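Local atomic coordinates of ubiquitin-like-specific protease 2 (Saccharomyces cerevisiae, PDB entry 5LNB), a protein that removes SUMO from modified proteins as a cysteine protease of the peptidase C48 (Ulp1) family, this chain being the part that contains its catalytic domain. Residues 25-35 with 52-63; 107-115 with 126-135. All coordinates share one frame; numbering follows the deposited sequence.

Interaction 1: 25-35 with 52-63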
loop_
_atom_site.group_PDB
_atom_site.type_symbol
_atom_site.label_atom_id
_atom_site.label_comp_id
_atom_site.label_asym_id
_atom_site.label_seq_id
_atom_site.Cartn_x
_atom_site.Cartn_y
_atom_site.Cartn_z
ATOM N N TYR A 25 -11.891 -9.177 10.761
ATOM C CA TYR A 25 -12.167 -9.422 9.354
ATOM C C TYR A 25 -11.247 -10.514 8.821
ATOM O O TYR A 25 -10.033 -10.478 9.055
ATOM C CB TYR A 25 -12.012 -8.139 8.540
ATOM C CG TYR A 25 -12.649 -8.231 7.180
ATOM C CD1 TYR A 25 -11.899 -8.573 6.054
ATOM C CD2 TYR A 25 -14.005 -7.999 7.022
ATOM C CE1 TYR A 25 -12.494 -8.664 4.807
ATOM C CE2 TYR A 25 -14.604 -8.086 5.788
ATOM C CZ TYR A 25 -13.849 -8.415 4.687
ATOM O OH TYR A 25 -14.479 -8.502 3.472
ATOM N N LYS A 26 -11.827 -11.467 8.095
ATOM C CA LYS A 26 -11.127 -12.628 7.554
ATOM C C LYS A 26 -11.057 -12.516 6.034
ATOM O O LYS A 26 -12.096 -12.505 5.366
ATOM C CB LYS A 26 -11.850 -13.915 7.956
ATOM C CG LYS A 26 -13.387 -13.790 7.891
ATOM C CD LYS A 26 -14.097 -15.125 8.156
ATOM C CE LYS A 26 -15.625 -14.975 8.221
ATOM N NZ LYS A 26 -16.126 -14.399 9.513
ATOM N N PHE A 27 -9.843 -12.447 5.490
ATOM C CA PHE A 27 -9.657 -12.395 4.044
ATOM C C PHE A 27 -9.537 -13.802 3.450
ATOM O O PHE A 27 -9.320 -14.791 4.155
ATOM C CB PHE A 27 -8.429 -11.560 3.686
ATOM C CG PHE A 27 -8.603 -10.096 3.939
ATOM C CD1 PHE A 27 -9.429 -9.339 3.130
ATOM C CD2 PHE A 27 -7.934 -9.475 4.975
ATOM C CE1 PHE A 27 -9.591 -7.989 3.353
ATOM C CE2 PHE A 27 -8.096 -8.130 5.209
ATOM C CZ PHE A 27 -8.920 -7.381 4.393
ATOM N N ASN A 28 -9.667 -13.879 2.120
ATOM C CA ASN A 28 -9.736 -15.174 1.444
ATOM C C ASN A 28 -8.414 -15.931 1.473
ATOM O O ASN A 28 -8.404 -17.136 1.205
ATOM C CB ASN A 28 -10.196 -15.002 -0.006
ATOM C CG ASN A 28 -11.636 -14.527 -0.114
ATOM O OD1 ASN A 28 -11.930 -13.545 -0.798
ATOM N ND2 ASN A 28 -12.541 -15.220 0.568
ATOM N N ASP A 29 -7.302 -15.267 1.778
ATOM C CA ASP A 29 -6.037 -15.965 1.963
ATOM C C ASP A 29 -5.859 -16.486 3.391
ATOM O O ASP A 29 -4.745 -16.860 3.769
ATOM C CB ASP A 29 -4.868 -15.055 1.581
ATOM C CG ASP A 29 -4.754 -13.836 2.488
ATOM O OD1 ASP A 29 -5.627 -13.663 3.367
ATOM O OD2 ASP A 29 -3.783 -13.060 2.328
ATOM N N GLY A 30 -6.925 -16.504 4.191
ATOM C CA GLY A 30 -6.857 -16.958 5.567
ATOM C C GLY A 30 -6.362 -15.943 6.584
ATOM O O GLY A 30 -6.388 -16.241 7.784
ATOM N N SER A 31 -5.894 -14.769 6.160
ATOM C CA SER A 31 -5.390 -13.781 7.105
ATOM C C SER A 31 -6.536 -13.051 7.804
ATOM O O SER A 31 -7.620 -12.854 7.244
ATOM C CB SER A 31 -4.478 -12.769 6.407
ATOM O OG SER A 31 -5.119 -12.176 5.296
ATOM N N SER A 32 -6.275 -12.640 9.040
ATOM C CA SER A 32 -7.287 -12.061 9.908
ATOM C C SER A 32 -6.790 -10.731 10.460
ATOM O O SER A 32 -5.636 -10.616 10.879
ATOM C CB SER A 32 -7.625 -13.028 11.048
ATOM O OG SER A 32 -8.687 -12.534 11.842
ATOM N N TYR A 33 -7.663 -9.724 10.454
ATOM C CA TYR A 33 -7.326 -8.391 10.941
ATOM C C TYR A 33 -8.328 -7.964 12.002
ATOM O O TYR A 33 -9.536 -8.173 11.850
ATOM C CB TYR A 33 -7.319 -7.347 9.808
ATOM C CG TYR A 33 -6.223 -7.525 8.777
ATOM C CD1 TYR A 33 -6.175 -8.656 7.964
ATOM C CD2 TYR A 33 -5.245 -6.554 8.607
ATOM C CE1 TYR A 33 -5.163 -8.818 7.013
ATOM C CE2 TYR A 33 -4.242 -6.696 7.663
ATOM C CZ TYR A 33 -4.202 -7.830 6.867
ATOM O OH TYR A 33 -3.202 -7.963 5.927
ATOM N N THR A 34 -7.824 -7.369 13.076
ATOM C CA THR A 34 -8.663 -6.799 14.120
ATOM C C THR A 34 -8.540 -5.286 14.084
ATOM O O THR A 34 -7.426 -4.750 14.111
ATOM C CB THR A 34 -8.276 -7.331 15.501
ATOM O OG1 THR A 34 -8.633 -8.719 15.600
ATOM C CG2 THR A 34 -8.995 -6.549 16.590
ATOM N N ILE A 35 -9.675 -4.600 14.004
ATOM C CA ILE A 35 -9.717 -3.142 13.983
ATOM C C ILE A 35 -10.450 -2.693 15.235
ATOM O O ILE A 35 -11.654 -2.949 15.375
ATOM C CB ILE A 35 -10.407 -2.606 12.724
ATOM C CG1 ILE A 35 -9.635 -3.032 11.471
ATOM C CG2 ILE A 35 -10.588 -1.094 12.829
ATOM C CD1 ILE A 35 -8.191 -2.607 11.479
ATOM N N SER A 52 -2.700 0.363 11.600
ATOM C CA SER A 52 -3.772 -0.625 11.548
ATOM C C SER A 52 -4.750 -0.301 10.434
ATOM O O SER A 52 -5.120 -1.173 9.637
ATOM C CB SER A 52 -4.501 -0.685 12.890
ATOM O OG SER A 52 -3.606 -1.050 13.916
ATOM N N ILE A 53 -5.191 0.953 10.379
ATOM C CA ILE A 53 -6.147 1.364 9.363
ATOM C C ILE A 53 -5.529 1.237 7.980
ATOM O O ILE A 53 -6.137 0.692 7.054
ATOM C CB ILE A 53 -6.623 2.802 9.632
ATOM C CG1 ILE A 53 -7.454 2.871 10.923
ATOM C CG2 ILE A 53 -7.403 3.306 8.448
ATOM C CD1 ILE A 53 -8.684 1.984 10.916
ATOM N N LEU A 54 -4.310 1.735 7.820
ATOM C CA LEU A 54 -3.704 1.731 6.496
ATOM C C LEU A 54 -3.415 0.312 6.021
ATOM O O LEU A 54 -3.720 -0.033 4.874
ATOM C CB LEU A 54 -2.436 2.579 6.495
ATOM C CG LEU A 54 -1.936 2.783 5.068
ATOM C CD1 LEU A 54 -1.555 4.216 4.892
ATOM C CD2 LEU A 54 -0.759 1.837 4.776
ATOM N N ASP A 55 -2.829 -0.532 6.882
ATOM C CA ASP A 55 -2.532 -1.898 6.438
ATOM C C ASP A 55 -3.815 -2.683 6.177
ATOM O O ASP A 55 -3.867 -3.493 5.248
ATOM C CB ASP A 55 -1.625 -2.626 7.443
ATOM C CG ASP A 55 -0.197 -2.062 7.466
ATOM O OD1 ASP A 55 0.302 -1.670 6.405
ATOM O OD2 ASP A 55 0.427 -1.988 8.542
ATOM N N PHE A 56 -4.871 -2.443 6.961
ATOM C CA PHE A 56 -6.131 -3.115 6.677
ATOM C C PHE A 56 -6.652 -2.750 5.293
ATOM O O PHE A 56 -7.040 -3.624 4.511
ATOM C CB PHE A 56 -7.187 -2.783 7.724
ATOM C CG PHE A 56 -8.542 -3.315 7.362
ATOM C CD1 PHE A 56 -8.825 -4.660 7.505
ATOM C CD2 PHE A 56 -9.516 -2.485 6.837
ATOM C CE1 PHE A 56 -10.070 -5.161 7.167
ATOM C CE2 PHE A 56 -10.757 -2.988 6.490
ATOM C CZ PHE A 56 -11.030 -4.329 6.656
ATOM N N PHE A 57 -6.676 -1.457 4.971
ATOM C CA PHE A 57 -7.318 -1.038 3.732
ATOM C C PHE A 57 -6.478 -1.322 2.493
ATOM O O PHE A 57 -7.040 -1.614 1.432
ATOM C CB PHE A 57 -7.670 0.439 3.806
ATOM C CG PHE A 57 -9.028 0.691 4.360
ATOM C CD1 PHE A 57 -10.151 0.190 3.713
ATOM C CD2 PHE A 57 -9.197 1.430 5.521
ATOM C CE1 PHE A 57 -11.434 0.421 4.216
ATOM C CE2 PHE A 57 -10.478 1.676 6.021
ATOM C CZ PHE A 57 -11.592 1.171 5.366
ATOM N N THR A 58 -5.149 -1.245 2.576
ATOM C CA THR A 58 -4.363 -1.668 1.423
ATOM C C THR A 58 -4.632 -3.136 1.122
ATOM O O THR A 58 -4.865 -3.513 -0.032
ATOM C CB THR A 58 -2.867 -1.427 1.658
ATOM O OG1 THR A 58 -2.415 -2.216 2.766
ATOM C CG2 THR A 58 -2.595 0.048 1.939
ATOM N N LYS A 59 -4.650 -3.968 2.162
ATOM C CA LYS A 59 -5.060 -5.357 2.010
ATOM C C LYS A 59 -6.479 -5.450 1.464
ATOM O O LYS A 59 -6.750 -6.209 0.527
ATOM C CB LYS A 59 -4.950 -6.066 3.356
ATOM C CG LYS A 59 -5.346 -7.521 3.338
ATOM C CD LYS A 59 -4.280 -8.358 2.677
ATOM C CE LYS A 59 -4.470 -9.853 2.992
ATOM N NZ LYS A 59 -3.765 -10.718 2.004
ATOM N N PHE A 60 -7.398 -4.672 2.039
ATOM C CA PHE A 60 -8.798 -4.746 1.640
ATOM C C PHE A 60 -8.971 -4.475 0.143
ATOM O O PHE A 60 -9.622 -5.251 -0.571
ATOM C CB PHE A 60 -9.615 -3.766 2.485
ATOM C CG PHE A 60 -11.088 -3.822 2.217
ATOM C CD1 PHE A 60 -11.880 -4.791 2.818
ATOM C CD2 PHE A 60 -11.682 -2.914 1.355
ATOM C CE1 PHE A 60 -13.238 -4.847 2.573
ATOM C CE2 PHE A 60 -13.042 -2.967 1.106
ATOM C CZ PHE A 60 -13.824 -3.934 1.718
ATOM N N TYR A 61 -8.382 -3.385 -0.361
ATOM C CA TYR A 61 -8.613 -3.017 -1.754
ATOM C C TYR A 61 -7.814 -3.858 -2.742
ATOM O O TYR A 61 -8.217 -3.968 -3.907
ATOM C CB TYR A 61 -8.324 -1.531 -1.961
ATOM C CG TYR A 61 -9.389 -0.677 -1.320
ATOM C CD1 TYR A 61 -10.725 -0.827 -1.683
ATOM C CD2 TYR A 61 -9.075 0.244 -0.324
ATOM C CE1 TYR A 61 -11.717 -0.072 -1.079
ATOM C CE2 TYR A 61 -10.062 1.007 0.282
ATOM C CZ TYR A 61 -11.373 0.845 -0.100
ATOM O OH TYR A 61 -12.346 1.606 0.490
ATOM N N ILE A 62 -6.717 -4.477 -2.313
ATOM C CA ILE A 62 -6.022 -5.388 -3.217
ATOM C C ILE A 62 -6.765 -6.712 -3.321
ATOM O O ILE A 62 -6.862 -7.301 -4.402
ATOM C CB ILE A 62 -4.568 -5.569 -2.764
ATOM C CG1 ILE A 62 -3.794 -4.268 -3.019
ATOM C CG2 ILE A 62 -3.928 -6.730 -3.494
ATOM C CD1 ILE A 62 -2.362 -4.308 -2.546
ATOM N N GLU A 63 -7.327 -7.183 -2.209
ATOM C CA GLU A 63 -8.160 -8.377 -2.251
ATOM C C GLU A 63 -9.390 -8.155 -3.119
ATOM O O GLU A 63 -9.824 -9.060 -3.841
ATOM C CB GLU A 63 -8.558 -8.776 -0.834
ATOM C CG GLU A 63 -7.399 -9.311 -0.014
ATOM C CD GLU A 63 -7.000 -10.730 -0.425
ATOM O OE1 GLU A 63 -7.899 -11.513 -0.812
ATOM O OE2 GLU A 63 -5.789 -11.061 -0.362
#
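The ring of F27 is the bump that seats the 25-35 hairpin on helix 52-63, entering a hollow lined by F56, K59, F60 and E63. K59 CG rises over one face, 3.7 Å from the ring centroid of F27, as a CH-pi contact, while Y25 CD1 lies against the opposite face. F27 CZ reaches F56 CE1 at 3.7 Å, and F27 CD1 meets E63 CG at the far wall. Were F27 cut back to an alanine, a gap would probably open between Y25 and K59, with the F56 ring and the aliphatic part of K59 freer to move.

The helix answers with a bump of its own. With CG anti to the backbone N (chi1 173°), F56 lies across the two strands: CE1 comes 3.8 Å from Y25 CB, CD1 meets Y33 CB, and I35 CD1 rests on F56 CB. Its edge is turned to the Y25 face in an offset T-shaped pair, planes at 88°. L275 and L272 of helix 264-285 also touch Y25 and F56.

K59 runs over the F27 face and alongside the hydroxyl of Y33, whose OH lies 3.4 Å from K59 CG. A bend at chi2 (75°) helps carry NZ to a salt bridge with D29 OD2, modelled implausibly short, and to E63 OE2 at 3.1 Å; E63 also pairs with R73. D29 OD1 accepts from S31 N, an Asx turn. The two-stranded hairpin, closed by a type I turn from F27 to G30 with G1-bulge geometry, thus packs against the helix through a shared aromatic cluster of Y25, F27 and F56.

Interaction 2: 107-115 with 126-135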
loop_
_atom_site.group_PDB
_atom_site.type_symbol
_atom_site.label_atom_id
_atom_site.label_comp_id
_atom_site.label_asym_id
_atom_site.label_seq_id
_atom_site.Cartn_x
_atom_site.Cartn_y
_atom_site.Cartn_z
ATOM N N LEU A 107 9.661 -12.625 -4.279
ATOM C CA LEU A 107 9.217 -11.308 -4.747
ATOM C C LEU A 107 9.417 -11.116 -6.246
ATOM O O LEU A 107 8.630 -10.410 -6.888
ATOM C CB LEU A 107 9.940 -10.197 -3.984
ATOM C CG LEU A 107 9.656 -10.163 -2.479
ATOM C CD1 LEU A 107 10.396 -9.016 -1.789
ATOM C CD2 LEU A 107 8.142 -10.074 -2.246
ATOM N N PHE A 108 10.458 -11.715 -6.824
ATOM C CA PHE A 108 10.736 -11.485 -8.235
ATOM C C PHE A 108 9.800 -12.260 -9.157
ATOM O O PHE A 108 9.912 -12.120 -10.377
ATOM C CB PHE A 108 12.201 -11.817 -8.554
ATOM C CG PHE A 108 13.187 -10.769 -8.074
ATOM C CD1 PHE A 108 13.036 -10.162 -6.835
ATOM C CD2 PHE A 108 14.264 -10.397 -8.864
ATOM C CE1 PHE A 108 13.939 -9.213 -6.392
ATOM C CE2 PHE A 108 15.167 -9.443 -8.426
ATOM C CZ PHE A 108 15.005 -8.853 -7.191
ATOM N N SER A 109 8.878 -13.061 -8.626
ATOM C CA SER A 109 7.805 -13.587 -9.462
ATOM C C SER A 109 6.575 -12.681 -9.456
ATOM O O SER A 109 5.588 -12.981 -10.135
ATOM C CB SER A 109 7.415 -15.000 -9.019
ATOM O OG SER A 109 6.777 -14.975 -7.756
ATOM N N LYS A 110 6.621 -11.570 -8.736
ATOM C CA LYS A 110 5.488 -10.663 -8.653
ATOM C C LYS A 110 5.563 -9.577 -9.725
ATOM O O LYS A 110 6.631 -9.028 -10.009
ATOM C CB LYS A 110 5.432 -10.027 -7.262
ATOM C CG LYS A 110 5.528 -11.034 -6.121
ATOM C CD LYS A 110 4.318 -11.948 -6.120
ATOM C CE LYS A 110 4.590 -13.232 -5.358
ATOM N NZ LYS A 110 3.369 -14.071 -5.408
ATOM N N LYS A 111 4.411 -9.272 -10.319
ATOM C CA LYS A 111 4.290 -8.073 -11.144
ATOM C C LYS A 111 4.259 -6.788 -10.313
ATOM O O LYS A 111 4.725 -5.747 -10.781
ATOM C CB LYS A 111 3.024 -8.149 -11.995
ATOM C CG LYS A 111 3.102 -9.098 -13.161
ATOM C CD LYS A 111 1.862 -8.952 -14.040
ATOM C CE LYS A 111 2.099 -9.580 -15.399
ATOM N NZ LYS A 111 3.317 -9.009 -16.047
ATOM N N TYR A 112 3.700 -6.821 -9.101
ATOM C CA TYR A 112 3.546 -5.619 -8.273
ATOM C C TYR A 112 3.931 -5.961 -6.844
ATOM O O TYR A 112 3.314 -6.832 -6.227
ATOM C CB TYR A 112 2.104 -5.071 -8.317
ATOM C CG TYR A 112 1.477 -5.150 -9.693
ATOM C CD1 TYR A 112 1.861 -4.283 -10.712
ATOM C CD2 TYR A 112 0.523 -6.119 -9.981
ATOM C CE1 TYR A 112 1.301 -4.384 -11.991
ATOM C CE2 TYR A 112 -0.044 -6.222 -11.241
ATOM C CZ TYR A 112 0.351 -5.361 -12.240
ATOM O OH TYR A 112 -0.219 -5.493 -13.479
ATOM N N VAL A 113 4.944 -5.289 -6.313
ATOM C CA VAL A 113 5.293 -5.405 -4.900
ATOM C C VAL A 113 4.996 -4.055 -4.257
ATOM O O VAL A 113 5.585 -3.033 -4.639
ATOM C CB VAL A 113 6.754 -5.825 -4.695
ATOM C CG1 VAL A 113 7.059 -5.983 -3.208
ATOM C CG2 VAL A 113 7.042 -7.138 -5.442
ATOM N N VAL A 114 4.069 -4.050 -3.301
ATOM C CA VAL A 114 3.494 -2.821 -2.759
ATOM C C VAL A 114 4.138 -2.532 -1.413
ATOM O O VAL A 114 4.066 -3.356 -0.493
ATOM C CB VAL A 114 1.969 -2.928 -2.623
ATOM C CG1 VAL A 114 1.388 -1.607 -2.062
ATOM C CG2 VAL A 114 1.333 -3.280 -3.978
ATOM N N ILE A 115 4.749 -1.361 -1.282
ATOM C CA ILE A 115 5.423 -1.027 -0.028
ATOM C C ILE A 115 4.966 0.333 0.481
ATOM O O ILE A 115 5.459 1.367 0.005
ATOM C CB ILE A 115 6.947 -1.060 -0.193
ATOM C CG1 ILE A 115 7.389 -2.426 -0.717
ATOM C CG2 ILE A 115 7.623 -0.721 1.134
ATOM C CD1 ILE A 115 8.876 -2.512 -0.996
ATOM N N CYS A 126 5.265 3.143 -2.497
ATOM C CA CYS A 126 5.777 2.793 -3.810
ATOM C C CYS A 126 5.266 1.413 -4.203
ATOM O O CYS A 126 4.767 0.651 -3.376
ATOM C CB CYS A 126 7.308 2.847 -3.858
ATOM S SG CYS A 126 8.105 1.607 -2.894
ATOM N N ILE A 127 5.362 1.126 -5.493
ATOM C CA ILE A 127 4.989 -0.155 -6.071
ATOM C C ILE A 127 6.123 -0.557 -7.005
ATOM O O ILE A 127 6.475 0.201 -7.921
ATOM C CB ILE A 127 3.650 -0.091 -6.826
ATOM C CG1 ILE A 127 2.525 0.289 -5.876
ATOM C CG2 ILE A 127 3.351 -1.428 -7.510
ATOM C CD1 ILE A 127 1.133 0.331 -6.528
ATOM N N ILE A 128 6.718 -1.717 -6.751
ATOM C CA ILE A 128 7.860 -2.188 -7.529
ATOM C C ILE A 128 7.343 -3.022 -8.690
ATOM O O ILE A 128 6.620 -4.003 -8.481
ATOM C CB ILE A 128 8.828 -3.006 -6.664
ATOM C CG1 ILE A 128 9.128 -2.277 -5.352
ATOM C CG2 ILE A 128 10.119 -3.281 -7.443
ATOM C CD1 ILE A 128 10.130 -3.016 -4.476
ATOM N N THR A 129 7.712 -2.640 -9.913
ATOM C CA THR A 129 7.299 -3.355 -11.111
ATOM C C THR A 129 8.513 -3.893 -11.866
ATOM O O THR A 129 9.650 -3.449 -11.671
ATOM C CB THR A 129 6.475 -2.449 -12.046
ATOM O OG1 THR A 129 7.301 -1.374 -12.522
ATOM C CG2 THR A 129 5.263 -1.871 -11.311
ATOM N N ASN A 130 8.249 -4.857 -12.748
ATOM C CA ASN A 130 9.206 -5.470 -13.668
ATOM C C ASN A 130 10.158 -6.453 -12.991
ATOM O O ASN A 130 11.093 -6.939 -13.662
ATOM C CB ASN A 130 10.033 -4.425 -14.431
ATOM C CG ASN A 130 9.236 -3.772 -15.528
ATOM O OD1 ASN A 130 8.283 -4.363 -16.037
ATOM N ND2 ASN A 130 9.607 -2.546 -15.901
ATOM N N LEU A 131 9.972 -6.771 -11.707
ATOM C CA LEU A 131 10.804 -7.801 -11.095
ATOM C C LEU A 131 10.624 -9.138 -11.800
ATOM O O LEU A 131 11.584 -9.898 -11.952
ATOM C CB LEU A 131 10.480 -7.937 -9.612
ATOM C CG LEU A 131 10.782 -6.715 -8.734
ATOM C CD1 LEU A 131 10.238 -6.959 -7.335
ATOM C CD2 LEU A 131 12.277 -6.449 -8.707
ATOM N N ASP A 132 9.401 -9.437 -12.247
ATOM C CA ASP A 132 9.130 -10.694 -12.935
ATOM C C ASP A 132 9.766 -10.757 -14.315
ATOM O O ASP A 132 9.743 -11.821 -14.938
ATOM C CB ASP A 132 7.618 -10.934 -13.047
ATOM C CG ASP A 132 6.916 -9.906 -13.923
ATOM O OD1 ASP A 132 7.202 -8.691 -13.793
ATOM O OD2 ASP A 132 6.064 -10.316 -14.744
ATOM N N ALA A 133 10.329 -9.657 -14.811
ATOM C CA ALA A 133 11.103 -9.712 -16.041
ATOM C C ALA A 133 12.581 -9.969 -15.786
ATOM O O ALA A 133 13.275 -10.470 -16.679
ATOM C CB ALA A 133 10.937 -8.413 -16.834
ATOM N N ILE A 134 13.072 -9.663 -14.585
ATOM C CA ILE A 134 14.484 -9.872 -14.285
ATOM C C ILE A 134 14.821 -11.357 -14.302
ATOM O O ILE A 134 15.782 -11.782 -14.953
ATOM C CB ILE A 134 14.848 -9.236 -12.934
ATOM C CG1 ILE A 134 14.736 -7.711 -13.014
ATOM C CG2 ILE A 134 16.244 -9.678 -12.525
ATOM C CD1 ILE A 134 15.633 -7.088 -14.083
ATOM N N LEU A 135 14.041 -12.168 -13.584
ATOM C CA LEU A 135 14.299 -13.605 -13.538
ATOM C C LEU A 135 14.361 -14.211 -14.935
ATOM O O LEU A 135 15.293 -14.959 -15.260
ATOM C CB LEU A 135 13.223 -14.299 -12.702
ATOM C CG LEU A 135 13.403 -14.315 -11.185
ATOM C CD1 LEU A 135 12.235 -15.050 -10.530
ATOM C CD2 LEU A 135 14.732 -14.948 -10.816
HETATM O O HOH W 1 7.780 -6.324 -9.736
HETATM O O HOH W 2 5.738 -5.738 -13.309
#
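Backbone bonds join V113 to I128 and I115 to C126, the hydrogen-bonded pairs of an antiparallel ladder. V113 N gives to I128 O at 3.0 Å, and I128 N returns a shorter bond of 2.7 Å to V113 O. I115 N likewise gives to C126 O at 2.9 Å, and C126 N gives to I115 O in return. Between these pairs, V114 and I127 form a non-hydrogen-bonded pair. Beyond the ladder D132 CA lies 3.0 Å from F108 O in a CA-H...O contact.

Apolar contacts fall on both sides of the sheet. V113, I115, C126 and I128 share one face, where I115 CD1 meets I128 CD1 at 3.7 Å; V114 and I127 touch on the other. L131 splits its two methyls between partners: CD1 lies 3.7 Å from V113 CG2, while CD2 sits over the centre of the F108 ring, 4.0 Å from its centroid and 12° off the normal. L135 CD1 fills in beside F108 CB, and the F108 ring also meets Y190 of helix 172-190.

Charge is a smaller element. D132, its CG between backbone N and carbonyl carbon (chi1 65°), holds OD2 in a weak, 3.3 Å salt bridge with K111 NZ.

Two waters bridge the segments where the strands part. One accepts from L131 N, with K110 O and I128 O as acceptors within its reach; the other accepts from N130 N, gives to K111 O and, weakly, to D132 OD1. The chemistry thus implies a hairpin held by backbone bonds and apolar packing, in which water bridges peptide groups where the ladder ends, I128 O among them although it already takes a bond from V113 N.

From the N terminus, the chain first runs through the 25-35 hairpin and, after sixteen residues including helix 37-40, returns as helix 52-63 to close interaction 1. Only later does interaction 2 open, closing a tighter loop: the hairpin of strands 112-119 and 122-129, with flanking segments at its base. The two contacts are therefore in series, neither nested nor crossed, with centres about 21 Å apart. They nevertheless meet, since I62 CD1 of the helix packs 4.1 Å from V114 CG2 of the sheet. Strand 76-78 links them further, touching helix 51-67 through L78 while pairing with strand 112-119. The N-terminal hairpin is thus joined through one helix to the mixed sheet of the protease.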